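Putative extracellular solute-binding protein (Bordetella bronchiseptica, PDB 4P56) probably serves as the periplasmic substrate-binding component of a TRAP transporter and is seen holding mandelate, a small aromatic hydroxy acid, in its ligand pocket. Local coordinates at residues 106-111 and 173-178; 148-153 and 283-288; 154-159 and 165-170; 186-191 and 202-207; 197-200 and 206-209. One frame throughout, in Å; residues are numbered along the deposited sequence.

Contact 1 of 5, residues 106-111 and 173-178; sequences VLPFSG and GGMAAD
Met175, present here as selenomethionine, lies across the loop 106-111 and overlaps Val106 with the first half of its side chain. Its CB meets CG2 of Val106 at 3.5 Å, while its CG comes within 3.2 Å of the carbonyl O of Val106, a close approach of a methylene to a backbone oxygen. These two side chains lie alongside each other, running opposite ways. Beyond CG the chain of Met175 folds twice, at chi2 (59°) and again at chi3 (60°), and the second bend brings CE to CD2 of Leu107 at 3.6 Å. Atom SE, at the corner, faces CD of Pro108 from 4.2 Å, a looser touch. On the loop side a bond from Ser110 OG to Leu107 O (2.8 Å) links Ser110 back to Leu107, the donor tilted 31° from the carbonyl plane, and Arg117 NH1 is a further partner of the same hydroxyl. Phe310 of helix 310-320 packs on both Leu107 and Met175. The contact thus joins the start of helix 174-182, which follows a strand of the six-stranded mixed sheet, to the loop leading from strand 87-91 of the three-stranded antiparallel sheet into helix 114-129. With no hydrogen bond between the segments, cohesion here rests on van der Waals contact, to which the large, polarisable selenium of the labelled residue may contribute.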
# COMPACT_ATOMS: atom_id res chain seq x y z
N VAL A 106 -0.68 -9.17 0.79
CA VAL A 106 0.10 -8.59 -0.29
C VAL A 106 1.02 -9.60 -0.99
O VAL A 106 1.94 -9.23 -1.72
CB VAL A 106 0.94 -7.37 0.20
CG1 VAL A 106 0.03 -6.29 0.67
CG2 VAL A 106 1.93 -7.77 1.32
N LEU A 107 0.73 -10.89 -0.81
CA LEU A 107 1.54 -11.93 -1.40
C LEU A 107 1.43 -11.89 -2.93
O LEU A 107 0.48 -11.34 -3.48
CB LEU A 107 1.11 -13.29 -0.87
CG LEU A 107 1.47 -13.52 0.62
CD1 LEU A 107 0.61 -14.63 1.21
CD2 LEU A 107 2.93 -13.88 0.78
N PRO A 108 2.41 -12.46 -3.63
CA PRO A 108 2.28 -12.48 -5.09
C PRO A 108 1.01 -13.19 -5.58
O PRO A 108 0.60 -14.19 -4.98
CB PRO A 108 3.52 -13.27 -5.54
CG PRO A 108 4.53 -13.02 -4.44
CD PRO A 108 3.70 -12.99 -3.16
N PHE A 109 0.39 -12.64 -6.62
CA PHE A 109 -0.67 -13.30 -7.40
C PHE A 109 -1.98 -13.53 -6.66
O PHE A 109 -2.62 -14.56 -6.84
CB PHE A 109 -0.20 -14.66 -7.91
CG PHE A 109 1.18 -14.65 -8.48
CD1 PHE A 109 1.63 -13.60 -9.23
CD2 PHE A 109 2.05 -15.70 -8.21
CE1 PHE A 109 2.93 -13.60 -9.74
CE2 PHE A 109 3.31 -15.70 -8.70
CZ PHE A 109 3.77 -14.65 -9.46
N SER A 110 -2.35 -12.59 -5.82
CA SER A 110 -3.41 -12.84 -4.86
C SER A 110 -4.60 -11.90 -4.92
O SER A 110 -5.50 -12.02 -4.11
CB SER A 110 -2.82 -12.68 -3.47
OG SER A 110 -2.29 -11.38 -3.31
N GLY A 111 -4.60 -10.93 -5.82
CA GLY A 111 -5.67 -9.94 -5.77
C GLY A 111 -5.70 -9.02 -6.97
O GLY A 111 -4.69 -8.38 -7.27
N GLY A 173 9.80 -1.45 0.44
CA GLY A 173 10.24 -2.24 1.57
C GLY A 173 9.31 -3.43 1.65
O GLY A 173 8.63 -3.76 0.67
N GLY A 174 9.23 -4.08 2.81
CA GLY A 174 8.23 -5.13 3.01
C GLY A 174 8.21 -6.19 1.90
O GLY A 174 9.26 -6.66 1.44
N MSE A 175 7.00 -6.56 1.49
CA MSE A 175 6.80 -7.64 0.53
C MSE A 175 7.51 -7.32 -0.79
O MSE A 175 8.11 -8.20 -1.39
CB MSE A 175 5.31 -7.83 0.30
CG MSE A 175 4.93 -8.93 -0.68
SE MSE A 175 5.61 -10.72 -0.15
CE MSE A 175 4.70 -10.91 1.60
N ALA A 176 7.46 -6.06 -1.22
CA ALA A 176 8.07 -5.69 -2.49
C ALA A 176 9.54 -6.06 -2.43
O ALA A 176 10.10 -6.61 -3.38
CB ALA A 176 7.88 -4.20 -2.76
N ALA A 177 10.17 -5.75 -1.30
CA ALA A 177 11.57 -6.04 -1.09
C ALA A 177 11.81 -7.54 -1.00
O ALA A 177 12.79 -8.05 -1.56
CB ALA A 177 12.04 -5.34 0.18
N ASP A 178 10.91 -8.25 -0.31
CA ASP A 178 11.04 -9.72 -0.16
C ASP A 178 11.00 -10.33 -1.56
O ASP A 178 11.81 -11.21 -1.88
CB ASP A 178 9.89 -10.32 0.66
CG ASP A 178 9.96 -9.98 2.15
OD1 ASP A 178 11.07 -9.68 2.67
OD2 ASP A 178 8.88 -10.01 2.80

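Contact 2 of 5, residues 148-153 and 283-288; sequences PGIAFT and KVLEGG
Leu285, near the end of helix 263-285, drops onto Phe152 and Ile150 of strand 149-153, an instance of the helix-on-sheet packing from which alpha/beta domains are built. The strand is an inner member of the six-stranded mixed sheet, and these two residues, with one residue between them in sequence, meet the helix together. The tighter half of the contact lies at the aromatic ring: CD2 of Leu285 sits in the plane of the Phe152 ring, at its edge, 3.7 Å from CE1, the leucine running roughly perpendicular to the phenylalanine. One face of that ring is covered from within the strand by CG2 of Ile150, which stands 3.6 Å above its centre, so that neighbour and helix grip the ring from different directions. Leu214 of helix 211-216 also packs on Leu285, and Ala226 of strand 225-228 touches both strand residues. Away from this buried patch the chain soon meets solvent: Glu286, Gly287 and Gly288, where the helix gives out, are exposed. Looser, too, is the second branch of the leucine. Ile150 reaches out with an extended tail (chi2 173°), and its CD1 meets CD1 of Leu285 tip to tip at 4.2 Å.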
# COMPACT_ATOMS: atom_id res chain seq x y z
N PRO A 148 -2.47 -4.14 -8.06
CA PRO A 148 -1.47 -5.11 -8.45
C PRO A 148 -0.14 -4.43 -8.74
O PRO A 148 -0.10 -3.47 -9.51
CB PRO A 148 -2.02 -5.69 -9.76
CG PRO A 148 -3.44 -5.37 -9.79
CD PRO A 148 -3.70 -4.22 -8.89
N GLY A 149 0.92 -4.95 -8.13
CA GLY A 149 2.26 -4.42 -8.35
C GLY A 149 2.79 -4.87 -9.71
O GLY A 149 2.53 -5.98 -10.18
N ILE A 150 3.53 -3.98 -10.33
CA ILE A 150 4.08 -4.22 -11.66
C ILE A 150 5.60 -4.07 -11.62
O ILE A 150 6.12 -3.26 -10.86
CB ILE A 150 3.53 -3.18 -12.63
CG1 ILE A 150 2.02 -3.40 -12.79
CG2 ILE A 150 4.28 -3.28 -13.97
CD1 ILE A 150 1.29 -2.33 -13.61
N ALA A 151 6.30 -4.84 -12.44
CA ALA A 151 7.74 -4.68 -12.53
C ALA A 151 8.09 -3.72 -13.67
O ALA A 151 8.04 -4.09 -14.85
CB ALA A 151 8.43 -6.04 -12.74
N PHE A 152 8.46 -2.49 -13.31
CA PHE A 152 8.86 -1.48 -14.30
C PHE A 152 10.38 -1.36 -14.39
O PHE A 152 11.08 -1.31 -13.36
CB PHE A 152 8.34 -0.10 -13.90
CG PHE A 152 6.85 0.04 -13.94
CD1 PHE A 152 6.18 0.11 -15.15
CD2 PHE A 152 6.13 0.17 -12.76
CE1 PHE A 152 4.81 0.29 -15.19
CE2 PHE A 152 4.74 0.35 -12.80
CZ PHE A 152 4.08 0.42 -14.01
N THR A 153 10.90 -1.28 -15.61
CA THR A 153 12.33 -1.05 -15.79
C THR A 153 12.61 -0.02 -16.88
O THR A 153 11.81 0.19 -17.80
CB THR A 153 13.05 -2.30 -16.19
OG1 THR A 153 12.39 -2.85 -17.32
CG2 THR A 153 13.04 -3.30 -15.05
N LYS A 283 -3.81 4.15 -20.25
CA LYS A 283 -3.63 4.82 -21.54
C LYS A 283 -2.13 4.96 -21.81
O LYS A 283 -1.68 4.85 -22.94
CB LYS A 283 -4.30 6.18 -21.59
CG LYS A 283 -4.19 6.84 -22.98
CD LYS A 283 -4.63 5.89 -24.11
CE LYS A 283 -4.93 6.63 -25.44
NZ LYS A 283 -3.73 7.25 -26.07
N VAL A 284 -1.35 5.21 -20.76
CA VAL A 284 0.09 5.28 -20.91
C VAL A 284 0.71 3.88 -21.05
O VAL A 284 1.55 3.67 -21.92
CB VAL A 284 0.77 5.99 -19.72
CG1 VAL A 284 2.29 5.91 -19.83
CG2 VAL A 284 0.33 7.43 -19.65
N LEU A 285 0.32 2.95 -20.19
CA LEU A 285 0.84 1.58 -20.28
C LEU A 285 0.65 0.97 -21.65
O LEU A 285 1.54 0.27 -22.15
CB LEU A 285 0.17 0.64 -19.27
CG LEU A 285 0.61 0.68 -17.82
CD1 LEU A 285 -0.17 -0.38 -17.00
CD2 LEU A 285 2.09 0.45 -17.71
N GLU A 286 -0.53 1.18 -22.24
CA GLU A 286 -0.88 0.49 -23.49
C GLU A 286 -0.50 1.31 -24.73
O GLU A 286 -0.77 0.90 -25.86
CB GLU A 286 -2.38 0.18 -23.54
CG GLU A 286 -2.86 -0.76 -22.42
CD GLU A 286 -4.37 -0.99 -22.45
OE1 GLU A 286 -5.08 -0.30 -23.22
OE2 GLU A 286 -4.84 -1.87 -21.69
N GLY A 287 0.12 2.46 -24.51
CA GLY A 287 0.25 3.47 -25.55
C GLY A 287 1.33 3.28 -26.60
O GLY A 287 1.34 3.99 -27.61
N GLY A 288 2.25 2.34 -26.38
CA GLY A 288 3.21 1.99 -27.41
C GLY A 288 4.65 2.39 -27.12
O GLY A 288 5.57 1.85 -27.72

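Contact 3 of 5, residues 154-159 and 165-170; sequences TSKPVK and QGLKIR. With RMN ((R)-mandelic acid), chain D.
Lys156 and Leu167 mark the closest approach of the two backbones, with CA atoms 8.6 Å apart, and Val158 and Gln165 stand farther apart still, their CA atoms at 10.0 Å. At such spacing the backbones exchange no hydrogen bonds, and side chains fill the interval. Segment 154-159 is the loop that leaves strand 149-153; segment 165-170 runs into strand 168-171 of the same mixed sheet. Leu167 carries the contact with both branches. Its CD2 lies against the aliphatic stem of Lys156, the two chains passing flank to flank with their ends pointing opposite ways. The modelled 3.2 Å between CD of Lys156 and CD2 of Leu167 is tighter than van der Waals contact, so the exact placing of this exposed lysine is doubtful. CD1 of Leu167 meets CG2 of Val158 more loosely, at 4.3 Å, on the buried side.

At the far end of the second segment Arg170 reaches the ligand. Its CG is anti to the backbone N (chi1 -161°), and bends at chi2 and chi3 present the guanidinium edge-on to the carboxylate of (R)-mandelate, whose C10 lies in its plane. NH1 binds O12 at 2.8 Å in a nearly straight bond (174°), and NH2 binds O11 at 2.7 Å. Lys190 O accepts a further bond from NH1, and Tyr94 OH and Asp236 OD2 also bond to the ligand. The chemistry divides accordingly: apolar packing beside the sheet, and a paired grip on a carboxylate, probably charge-assisted, as in many characterised TRAP solute-binding proteins.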
# COMPACT_ATOMS: atom_id res chain seq x y z
N THR A 154 13.77 0.59 -16.77
CA THR A 154 14.14 1.69 -17.63
C THR A 154 14.52 1.16 -19.01
O THR A 154 14.01 1.64 -20.00
CB THR A 154 15.28 2.49 -17.01
OG1 THR A 154 14.83 3.05 -15.77
CG2 THR A 154 15.78 3.58 -17.97
N SER A 155 15.36 0.13 -19.07
CA SER A 155 15.88 -0.33 -20.36
C SER A 155 15.96 -1.85 -20.51
O SER A 155 16.31 -2.35 -21.57
CB SER A 155 17.27 0.27 -20.56
OG SER A 155 18.16 -0.25 -19.59
N LYS A 156 15.65 -2.58 -19.45
CA LYS A 156 15.84 -4.02 -19.47
C LYS A 156 14.50 -4.74 -19.36
O LYS A 156 13.86 -4.68 -18.32
CB LYS A 156 16.74 -4.44 -18.31
CG LYS A 156 18.15 -3.89 -18.43
CD LYS A 156 19.03 -4.33 -17.26
CE LYS A 156 20.50 -3.98 -17.51
NZ LYS A 156 20.75 -2.51 -17.57
N PRO A 157 14.09 -5.44 -20.42
CA PRO A 157 12.82 -6.16 -20.36
C PRO A 157 12.88 -7.31 -19.38
O PRO A 157 13.94 -7.90 -19.15
CB PRO A 157 12.64 -6.67 -21.78
CG PRO A 157 14.01 -6.77 -22.34
CD PRO A 157 14.82 -5.69 -21.68
N VAL A 158 11.73 -7.60 -18.79
CA VAL A 158 11.62 -8.73 -17.88
C VAL A 158 10.63 -9.74 -18.46
O VAL A 158 9.42 -9.58 -18.31
CB VAL A 158 11.13 -8.31 -16.47
CG1 VAL A 158 11.06 -9.54 -15.54
CG2 VAL A 158 12.04 -7.26 -15.87
N LYS A 159 11.15 -10.77 -19.10
CA LYS A 159 10.34 -11.80 -19.73
C LYS A 159 10.63 -13.20 -19.19
O LYS A 159 9.79 -14.08 -19.31
CB LYS A 159 10.54 -11.76 -21.25
CG LYS A 159 9.97 -10.49 -21.89
CD LYS A 159 10.34 -10.36 -23.38
CE LYS A 159 11.71 -9.73 -23.55
NZ LYS A 159 12.14 -9.60 -24.98
N GLN A 165 17.95 -10.79 -12.50
CA GLN A 165 19.20 -10.94 -11.78
C GLN A 165 20.03 -9.66 -11.88
O GLN A 165 20.34 -9.21 -12.97
CB GLN A 165 20.01 -12.16 -12.25
CG GLN A 165 21.13 -12.55 -11.25
CD GLN A 165 20.59 -13.10 -9.91
OE1 GLN A 165 19.77 -14.03 -9.90
NE2 GLN A 165 21.03 -12.51 -8.79
N GLY A 166 20.37 -9.08 -10.74
CA GLY A 166 21.22 -7.92 -10.71
C GLY A 166 20.54 -6.57 -10.90
O GLY A 166 21.19 -5.54 -10.68
N LEU A 167 19.26 -6.53 -11.29
CA LEU A 167 18.59 -5.24 -11.43
C LEU A 167 18.45 -4.56 -10.08
O LEU A 167 18.00 -5.16 -9.09
CB LEU A 167 17.19 -5.38 -12.01
CG LEU A 167 17.05 -6.07 -13.36
CD1 LEU A 167 15.58 -6.06 -13.77
CD2 LEU A 167 17.93 -5.36 -14.39
N LYS A 168 18.80 -3.28 -10.07
CA LYS A 168 18.63 -2.45 -8.89
C LYS A 168 17.23 -1.86 -8.96
O LYS A 168 16.92 -1.02 -9.82
CB LYS A 168 19.71 -1.38 -8.83
CG LYS A 168 21.11 -1.92 -8.80
CD LYS A 168 22.16 -0.82 -8.66
CE LYS A 168 23.59 -1.37 -8.73
NZ LYS A 168 23.85 -1.99 -10.05
N ILE A 169 16.38 -2.34 -8.07
CA ILE A 169 14.96 -2.02 -8.12
C ILE A 169 14.51 -1.24 -6.90
O ILE A 169 14.61 -1.72 -5.76
CB ILE A 169 14.10 -3.30 -8.17
CG1 ILE A 169 14.45 -4.15 -9.41
CG2 ILE A 169 12.63 -2.93 -8.23
CD1 ILE A 169 14.19 -3.43 -10.75
N ARG A 170 14.01 -0.03 -7.13
CA ARG A 170 13.43 0.75 -6.06
C ARG A 170 12.18 0.04 -5.56
O ARG A 170 11.22 -0.16 -6.30
CB ARG A 170 13.05 2.14 -6.59
CG ARG A 170 12.86 3.22 -5.53
CD ARG A 170 11.73 3.01 -4.50
NE ARG A 170 10.50 2.45 -5.03
CZ ARG A 170 9.34 2.40 -4.37
NH1 ARG A 170 9.18 2.94 -3.17
NH2 ARG A 170 8.30 1.81 -4.94
C1 RMN D . 3.70 3.26 -2.41
C2 RMN D . 3.41 4.45 -1.77
C3 RMN D . 2.70 5.45 -2.42
C4 RMN D . 2.30 5.27 -3.74
C5 RMN D . 2.60 4.08 -4.39
C6 RMN D . 3.29 3.08 -3.72
C7 RMN D . 4.48 2.18 -1.71
C10 RMN D . 5.87 2.16 -2.27
O8 RMN D . 3.98 0.92 -1.91
O11 RMN D . 6.18 1.44 -3.28
O12 RMN D . 6.75 2.93 -1.76

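Contact 4 of 5, residues 186-191 and 202-207; sequences SPIAKP and GVADGV
Ile188 points the end of its side chain at the turn formed by Val203 and Ala204, and the whole contact depends on that one branch. With CG1 anti to the carbonyl carbon (chi1 -60°) and the tail extended beyond it (chi2 175°), CD1 is carried well clear of strand 186-189. There it meets CB of Ala204 at 4.2 Å and CG1 of Val203 at 4.2 Å, so the methyl group faces both residues at equal range. Both partners direct their CB atoms toward the isoleucine. Ala204 is the buried member of the pair and Val203 the exposed one, which places the methyl of Ile188 at the border between interior and surface. The turn begins at Gly202, where a Schellman motif with positive phi ends helix 195-200, and Leu198 of that helix packs on both Val203 and Ala204. Strand 186-189 is an outermost strand of the mixed sheet; Ile188 makes backbone bonds with Ile169 and Val171 of strand 168-171, which separates it from strand 206-210. The connection from strand 186-189 through helix 195-200 to the parallel strand 206-210 is a beta-alpha-beta crossover, and the contact lies between its first strand and the turn leading into its second. The side-chain approaches are apolar, with Val203 O also near the methyl, so loose dispersion contacts hold these segments together, without a hydrogen bond between them.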
# COMPACT_ATOMS: atom_id res chain seq x y z
N SER A 186 18.23 -6.61 -6.81
CA SER A 186 18.85 -5.95 -5.65
C SER A 186 17.93 -4.84 -5.20
O SER A 186 17.87 -3.78 -5.82
CB SER A 186 20.22 -5.36 -6.00
OG SER A 186 21.01 -6.33 -6.67
N PRO A 187 17.16 -5.11 -4.16
CA PRO A 187 16.22 -4.06 -3.78
C PRO A 187 16.91 -2.83 -3.24
O PRO A 187 17.89 -2.92 -2.50
CB PRO A 187 15.34 -4.73 -2.69
CG PRO A 187 16.02 -5.95 -2.27
CD PRO A 187 17.03 -6.33 -3.34
N ILE A 188 16.40 -1.69 -3.66
CA ILE A 188 16.71 -0.41 -3.06
C ILE A 188 15.46 0.08 -2.33
O ILE A 188 14.53 0.64 -2.95
CB ILE A 188 17.12 0.63 -4.13
CG1 ILE A 188 18.36 0.14 -4.89
CG2 ILE A 188 17.38 1.97 -3.47
CD1 ILE A 188 18.72 1.10 -6.04
N ALA A 189 15.42 -0.14 -1.01
CA ALA A 189 14.24 0.24 -0.20
C ALA A 189 14.29 1.70 0.16
O ALA A 189 15.06 2.10 1.03
CB ALA A 189 14.15 -0.66 1.07
N LYS A 190 13.45 2.49 -0.51
CA LYS A 190 13.31 3.91 -0.23
C LYS A 190 11.84 4.30 -0.46
O LYS A 190 11.13 3.66 -1.25
CB LYS A 190 14.21 4.76 -1.14
CG LYS A 190 15.71 4.49 -0.99
CD LYS A 190 16.22 5.00 0.35
CE LYS A 190 17.74 5.03 0.40
NZ LYS A 190 18.18 5.10 1.82
N PRO A 191 11.37 5.36 0.22
CA PRO A 191 9.98 5.76 0.07
C PRO A 191 9.66 6.17 -1.36
O PRO A 191 10.56 6.61 -2.08
CB PRO A 191 9.85 6.97 1.00
CG PRO A 191 10.96 6.84 1.95
CD PRO A 191 12.07 6.13 1.26
N GLY A 202 19.78 7.22 -12.93
CA GLY A 202 20.30 5.91 -13.28
C GLY A 202 20.87 5.10 -12.13
O GLY A 202 21.57 4.13 -12.38
N VAL A 203 20.58 5.48 -10.89
CA VAL A 203 20.98 4.69 -9.73
C VAL A 203 20.19 3.39 -9.72
O VAL A 203 20.76 2.32 -9.55
CB VAL A 203 20.73 5.43 -8.41
CG1 VAL A 203 20.98 4.50 -7.21
CG2 VAL A 203 21.60 6.70 -8.33
N ALA A 204 18.87 3.50 -9.92
CA ALA A 204 18.01 2.34 -10.03
C ALA A 204 17.75 1.97 -11.48
O ALA A 204 17.69 2.87 -12.33
CB ALA A 204 16.71 2.63 -9.34
N ASP A 205 17.63 0.66 -11.75
CA ASP A 205 17.32 0.12 -13.07
C ASP A 205 15.83 0.02 -13.28
O ASP A 205 15.36 -0.25 -14.40
CB ASP A 205 17.86 -1.31 -13.19
CG ASP A 205 19.35 -1.36 -13.14
OD1 ASP A 205 19.99 -0.68 -13.97
OD2 ASP A 205 19.88 -2.06 -12.26
N GLY A 206 15.08 0.16 -12.20
CA GLY A 206 13.67 -0.13 -12.25
C GLY A 206 13.00 0.11 -10.91
O GLY A 206 13.61 0.62 -9.96
N VAL A 207 11.71 -0.19 -10.89
CA VAL A 207 10.87 0.13 -9.74
C VAL A 207 9.70 -0.81 -9.68
O VAL A 207 9.16 -1.20 -10.72
CB VAL A 207 10.38 1.61 -9.74
CG1 VAL A 207 9.62 1.95 -11.01
CG2 VAL A 207 9.50 1.89 -8.54

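Contact 5 of 5, residues 197-200 and 206-209; sequences ELLS and GVFF. With RMN ((R)-mandelic acid), chain D.
Leu199 turns its CG anti to its own carbonyl carbon (chi1 -75°), which sends the isobutyl group from helix 195-200 onto strand 206-210, while Val207 holds CG1 between its backbone N and carbonyl carbon (chi1 57°), where it can receive that group. The leucine lies roughly square to the valine, and CD1 of Leu199 meets CG1 of Val207 at 3.8 Å. The second branch of the leucine rests on bare backbone: CD2 lies 3.6 Å from N of Gly206 and 3.7 Å from its O. The backbone of Gly206 thus passes close beneath the leucine, and the CA atoms of Gly206 and Leu199 are 6.8 Å apart. Thr154 and Leu219 also pack on Leu199.

The other branch of Val207 works along the strand toward the ligand. CG2 stands 3.6 Å above one face of the Phe209 ring, offset toward the rim. Phe209 in turn brings CE1 to within 3.6 Å of the carboxylate O11 of (R)-mandelate. Arg170 makes a cation-pi contact with this ring, and Phe217 meets it with planes about 25° apart. Packing is therefore continuous from the helix to the pocket: Leu199 touches CG1 of Val207, and CG2 of the same valine lies over a ring that lines the site. The arrangement is helix-on-sheet packing in an alpha/beta domain, next to the ligand pocket, consistent with the family 7 solute-binding fold of TRAP systems.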
# COMPACT_ATOMS: atom_id res chain seq x y z
N GLU A 197 14.04 10.58 -8.60
CA GLU A 197 15.46 10.88 -8.52
C GLU A 197 16.33 9.63 -8.81
O GLU A 197 17.33 9.69 -9.54
CB GLU A 197 15.81 11.45 -7.14
CG GLU A 197 17.29 11.65 -6.91
CD GLU A 197 17.84 12.82 -7.68
OE1 GLU A 197 17.07 13.42 -8.46
OE2 GLU A 197 19.03 13.14 -7.52
N LEU A 198 15.97 8.51 -8.22
CA LEU A 198 16.78 7.31 -8.34
C LEU A 198 16.76 6.77 -9.77
O LEU A 198 17.74 6.19 -10.23
CB LEU A 198 16.28 6.23 -7.39
CG LEU A 198 16.58 6.44 -5.91
CD1 LEU A 198 15.73 5.50 -5.09
CD2 LEU A 198 18.06 6.24 -5.61
N LEU A 199 15.63 6.92 -10.44
CA LEU A 199 15.50 6.41 -11.80
C LEU A 199 16.08 7.39 -12.81
O LEU A 199 16.78 6.98 -13.74
CB LEU A 199 14.02 6.15 -12.14
CG LEU A 199 13.47 4.88 -11.49
CD1 LEU A 199 11.96 4.87 -11.56
CD2 LEU A 199 14.05 3.63 -12.13
N SER A 200 15.76 8.67 -12.64
CA SER A 200 16.24 9.68 -13.59
C SER A 200 17.77 9.73 -13.63
O SER A 200 18.34 9.97 -14.69
CB SER A 200 15.69 11.06 -13.26
OG SER A 200 16.15 11.53 -12.01
N GLY A 206 15.08 0.16 -12.20
CA GLY A 206 13.67 -0.13 -12.25
C GLY A 206 13.00 0.11 -10.91
O GLY A 206 13.61 0.62 -9.96
N VAL A 207 11.71 -0.19 -10.89
CA VAL A 207 10.87 0.13 -9.74
C VAL A 207 9.70 -0.81 -9.68
O VAL A 207 9.16 -1.20 -10.72
CB VAL A 207 10.38 1.61 -9.74
CG1 VAL A 207 9.62 1.95 -11.01
CG2 VAL A 207 9.50 1.89 -8.54
N PHE A 208 9.34 -1.20 -8.47
CA PHE A 208 8.13 -1.98 -8.24
C PHE A 208 7.10 -0.94 -7.81
O PHE A 208 7.27 -0.28 -6.78
CB PHE A 208 8.32 -3.05 -7.13
CG PHE A 208 9.02 -4.33 -7.58
CD1 PHE A 208 9.51 -4.47 -8.85
CD2 PHE A 208 9.19 -5.40 -6.67
CE1 PHE A 208 10.14 -5.64 -9.23
CE2 PHE A 208 9.80 -6.55 -7.05
CZ PHE A 208 10.28 -6.68 -8.35
N PHE A 209 6.07 -0.74 -8.63
CA PHE A 209 4.98 0.19 -8.34
C PHE A 209 3.69 -0.37 -8.92
O PHE A 209 3.73 -1.21 -9.83
CB PHE A 209 5.23 1.51 -9.06
CG PHE A 209 5.76 2.63 -8.19
CD1 PHE A 209 5.55 2.67 -6.83
CD2 PHE A 209 6.41 3.69 -8.78
CE1 PHE A 209 6.01 3.73 -6.07
CE2 PHE A 209 6.89 4.76 -8.02
CZ PHE A 209 6.67 4.77 -6.66
C1 RMN D . 3.70 3.26 -2.41
C2 RMN D . 3.41 4.45 -1.77
C3 RMN D . 2.70 5.45 -2.42
C4 RMN D . 2.30 5.27 -3.74
C5 RMN D . 2.60 4.08 -4.39
C6 RMN D . 3.29 3.08 -3.72
C7 RMN D . 4.48 2.18 -1.71
C10 RMN D . 5.87 2.16 -2.27
O8 RMN D . 3.98 0.92 -1.91
O11 RMN D . 6.18 1.44 -3.28
O12 RMN D . 6.75 2.93 -1.76

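Contacts 2 to 5 all reach the six-stranded mixed sheet, in which strand 168-171 lies between 186-189 and 206-210, and 206-210 pairs in turn with 149-153. Contacts 4 and 5 are closest, with centres about 6 Å apart, and share Gly206 and Val207; contact 3 lies about 10 Å from the centre of each. Contact 1 stands apart, its centre 16 to 18 Å from the others, and ties helix 174-182 to a loop after a strand of the three-stranded antiparallel sheet. Along the chain contact 2 encloses contacts 3, 4 and 5 and alternates with contact 1. Contacts 3 and 5 both touch mandelate, so two neighbouring strands of the sheet bring residues to one pocket.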